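Local coordinates for methyltransferase domain-containing protein (Pyrococcus horikoshii, PDB 1VE3) that binds S-adenosylmethionine in a Rossmann-like domain and is probably a methyltransferase whose substrate is not known, at residues I113-P118 against F191-G195. Sequence-based numbering, arbitrary orientation.
Sequences IVHFEP and FNVWG. With SAM (S-adenosylmethionine), chain C.
Asn192 grips the carbonyl oxygen of Val114 twice. Its backbone N donates within the carbonyl plane, on a lone pair (N to O 3.0 Å, 161°), while its ND2, above that plane, gives a second, more bent bond to Val114 O. Chi1 of -81° sets CG beside the backbone N, which brings the amide alongside the backbone N-H, so that both reach the same oxygen; a water accepting from ND2 and donating to His115 O extends the link. Trp194 supplies the third direct bond: NE1 meets Phe116 O in the plane of the indole at 2.9 Å, almost head-on to the carbonyl. The turn follows strand 104-110 of the Rossmann-like methyltransferase sheet and leads into helix 118-131, with Glu117 as N-cap; residues 191-192 finish strand 188-192, an outer strand of a three-stranded antiparallel sheet. On its far side the turn reaches the cofactor: C8 of the S-adenosylmethionine adenine lies over one face of the His115 ring, toward its rim, with His115 NE2 held by Tyr7, and Phe116 CZ is 3.6 Å from SAM C5. Apolar packing flanks the bonds. Ile113 CD1 abuts Trp194 CB at 3.6 Å, Pro118 CA sits at the indole's edge, and Val114 CB runs alongside Phe191, touching CD1. A leucine replacing Trp194 has no N-H for Phe116 O and would probably leave that oxygen less firmly tied and a gap beside Pro118.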
loop_
_atom_site.group_PDB
_atom_site.type_symbol
_atom_site.label_atom_id
_atom_site.label_comp_id
_atom_site.label_asym_id
_atom_site.label_seq_id
_atom_site.Cartn_x
_atom_site.Cartn_y
_atom_site.Cartn_z
ATOM N N ILE A 113 -11.426 16.118 -3.802
ATOM C CA ILE A 113 -11.981 17.438 -3.560
ATOM C C ILE A 113 -10.994 18.597 -3.465
ATOM O O ILE A 113 -11.388 19.740 -3.705
ATOM C CB ILE A 113 -12.886 17.464 -2.302
ATOM C CG1 ILE A 113 -12.094 17.040 -1.068
ATOM C CG2 ILE A 113 -14.103 16.573 -2.516
ATOM C CD1 ILE A 113 -12.884 17.203 0.229
ATOM N N VAL A 114 -9.727 18.332 -3.133
ATOM C CA VAL A 114 -8.759 19.429 -3.043
ATOM C C VAL A 114 -8.652 20.153 -4.371
ATOM O O VAL A 114 -8.168 21.275 -4.432
ATOM C CB VAL A 114 -7.322 18.958 -2.623
ATOM C CG1 VAL A 114 -7.352 18.385 -1.215
ATOM C CG2 VAL A 114 -6.768 17.931 -3.614
ATOM N N HIS A 115 -9.123 19.508 -5.435
ATOM C CA HIS A 115 -9.075 20.076 -6.779
ATOM C C HIS A 115 -10.254 20.982 -7.118
ATOM O O HIS A 115 -10.249 21.643 -8.151
ATOM C CB HIS A 115 -9.032 18.956 -7.823
ATOM C CG HIS A 115 -7.684 18.328 -7.991
ATOM N ND1 HIS A 115 -6.702 18.880 -8.785
ATOM C CD2 HIS A 115 -7.153 17.202 -7.461
ATOM C CE1 HIS A 115 -5.622 18.120 -8.737
ATOM N NE2 HIS A 115 -5.869 17.095 -7.940
ATOM N N PHE A 116 -11.257 21.031 -6.252
ATOM C CA PHE A 116 -12.428 21.832 -6.560
ATOM C C PHE A 116 -12.770 22.938 -5.561
ATOM O O PHE A 116 -12.834 22.707 -4.353
ATOM C CB PHE A 116 -13.644 20.907 -6.703
ATOM C CG PHE A 116 -13.461 19.804 -7.719
ATOM C CD1 PHE A 116 -13.963 19.933 -9.014
ATOM C CD2 PHE A 116 -12.778 18.640 -7.382
ATOM C CE1 PHE A 116 -13.785 18.911 -9.959
ATOM C CE2 PHE A 116 -12.596 17.617 -8.317
ATOM C CZ PHE A 116 -13.101 17.753 -9.608
ATOM N N GLU A 117 -12.985 24.145 -6.072
ATOM C CA GLU A 117 -13.396 25.235 -5.201
ATOM C C GLU A 117 -14.919 25.035 -5.070
ATOM O O GLU A 117 -15.504 24.226 -5.797
ATOM C CB GLU A 117 -13.051 26.593 -5.819
ATOM C CG GLU A 117 -13.826 26.974 -7.061
ATOM C CD GLU A 117 -13.433 28.353 -7.576
ATOM O OE1 GLU A 117 -13.208 29.258 -6.744
ATOM O OE2 GLU A 117 -13.363 28.539 -8.805
ATOM N N PRO A 118 -15.575 25.751 -4.143
ATOM C CA PRO A 118 -17.025 25.600 -3.956
ATOM C C PRO A 118 -17.918 25.549 -5.197
ATOM O O PRO A 118 -18.702 24.606 -5.363
ATOM C CB PRO A 118 -17.371 26.758 -3.021
ATOM C CG PRO A 118 -16.140 26.817 -2.142
ATOM C CD PRO A 118 -15.015 26.706 -3.169
ATOM N N PHE A 191 -4.007 23.763 -2.205
ATOM C CA PHE A 191 -5.153 22.860 -2.146
ATOM C C PHE A 191 -6.404 23.617 -1.735
ATOM O O PHE A 191 -6.320 24.562 -0.953
ATOM C CB PHE A 191 -4.942 21.776 -1.080
ATOM C CG PHE A 191 -3.795 20.850 -1.342
ATOM C CD1 PHE A 191 -3.897 19.845 -2.294
ATOM C CD2 PHE A 191 -2.621 20.961 -0.605
ATOM C CE1 PHE A 191 -2.840 18.955 -2.506
ATOM C CE2 PHE A 191 -1.558 20.079 -0.810
ATOM C CZ PHE A 191 -1.668 19.074 -1.761
ATOM N N ASN A 192 -7.560 23.201 -2.251
ATOM C CA ASN A 192 -8.823 23.806 -1.831
ATOM C C ASN A 192 -9.069 23.108 -0.498
ATOM O O ASN A 192 -8.953 21.884 -0.416
ATOM C CB ASN A 192 -9.957 23.471 -2.803
ATOM C CG ASN A 192 -9.959 24.358 -4.025
ATOM O OD1 ASN A 192 -10.224 25.554 -3.930
ATOM N ND2 ASN A 192 -9.670 23.778 -5.184
ATOM N N VAL A 193 -9.392 23.870 0.542
ATOM C CA VAL A 193 -9.618 23.278 1.855
ATOM C C VAL A 193 -11.100 23.039 2.138
ATOM O O VAL A 193 -11.911 23.963 2.079
ATOM C CB VAL A 193 -9.052 24.173 2.981
ATOM C CG1 VAL A 193 -9.077 23.412 4.302
ATOM C CG2 VAL A 193 -7.635 24.628 2.637
ATOM N N TRP A 194 -11.444 21.793 2.445
ATOM C CA TRP A 194 -12.825 21.434 2.751
ATOM C C TRP A 194 -12.995 20.839 4.148
ATOM O O TRP A 194 -12.119 20.134 4.651
ATOM C CB TRP A 194 -13.361 20.422 1.737
ATOM C CG TRP A 194 -13.613 20.996 0.387
ATOM C CD1 TRP A 194 -12.767 20.983 -0.688
ATOM C CD2 TRP A 194 -14.799 21.675 -0.038
ATOM N NE1 TRP A 194 -13.361 21.610 -1.762
ATOM C CE2 TRP A 194 -14.609 22.044 -1.388
ATOM C CE3 TRP A 194 -16.009 22.008 0.595
ATOM C CZ2 TRP A 194 -15.585 22.732 -2.125
ATOM C CZ3 TRP A 194 -16.982 22.695 -0.134
ATOM C CH2 TRP A 194 -16.761 23.047 -1.484
ATOM N N GLY A 195 -14.130 21.146 4.765
ATOM C CA GLY A 195 -14.441 20.610 6.073
ATOM C C GLY A 195 -15.680 19.758 5.860
ATOM O O GLY A 195 -16.454 20.021 4.934
HETATM N N SAM C . -9.719 8.804 -7.502
HETATM C CA SAM C . -8.232 8.842 -7.616
HETATM C C SAM C . -7.622 7.819 -6.661
HETATM O O SAM C . -6.633 7.179 -7.041
HETATM O OXT SAM C . -8.195 7.717 -5.532
HETATM C CB SAM C . -7.775 10.213 -7.231
HETATM C CG SAM C . -6.500 10.586 -7.805
HETATM S SD SAM C . -5.913 12.264 -7.340
HETATM C CE SAM C . -5.729 12.248 -5.670
HETATM C "C5'" SAM C . -7.203 13.379 -7.913
HETATM C "C4'" SAM C . -7.540 13.374 -9.493
HETATM O "O4'" SAM C . -8.619 14.335 -9.760
HETATM C "C3'" SAM C . -6.408 13.900 -10.362
HETATM O "O3'" SAM C . -6.068 12.602 -11.061
HETATM C "C2'" SAM C . -6.936 14.807 -11.419
HETATM O "O2'" SAM C . -6.527 14.779 -12.751
HETATM C "C1'" SAM C . -8.476 14.665 -11.125
HETATM N N9 SAM C . -9.230 15.882 -11.453
HETATM C C8 SAM C . -9.063 17.217 -11.088
HETATM N N7 SAM C . -9.965 18.021 -11.596
HETATM C C5 SAM C . -10.767 17.204 -12.331
HETATM C C6 SAM C . -11.956 17.417 -13.157
HETATM N N6 SAM C . -12.502 18.632 -13.333
HETATM N N1 SAM C . -12.560 16.316 -13.800
HETATM C C2 SAM C . -12.030 15.060 -13.645
HETATM N N3 SAM C . -10.931 14.753 -12.902
HETATM C C4 SAM C . -10.333 15.867 -12.261
HETATM O O HOH W 1 -9.875 24.817 -7.924
#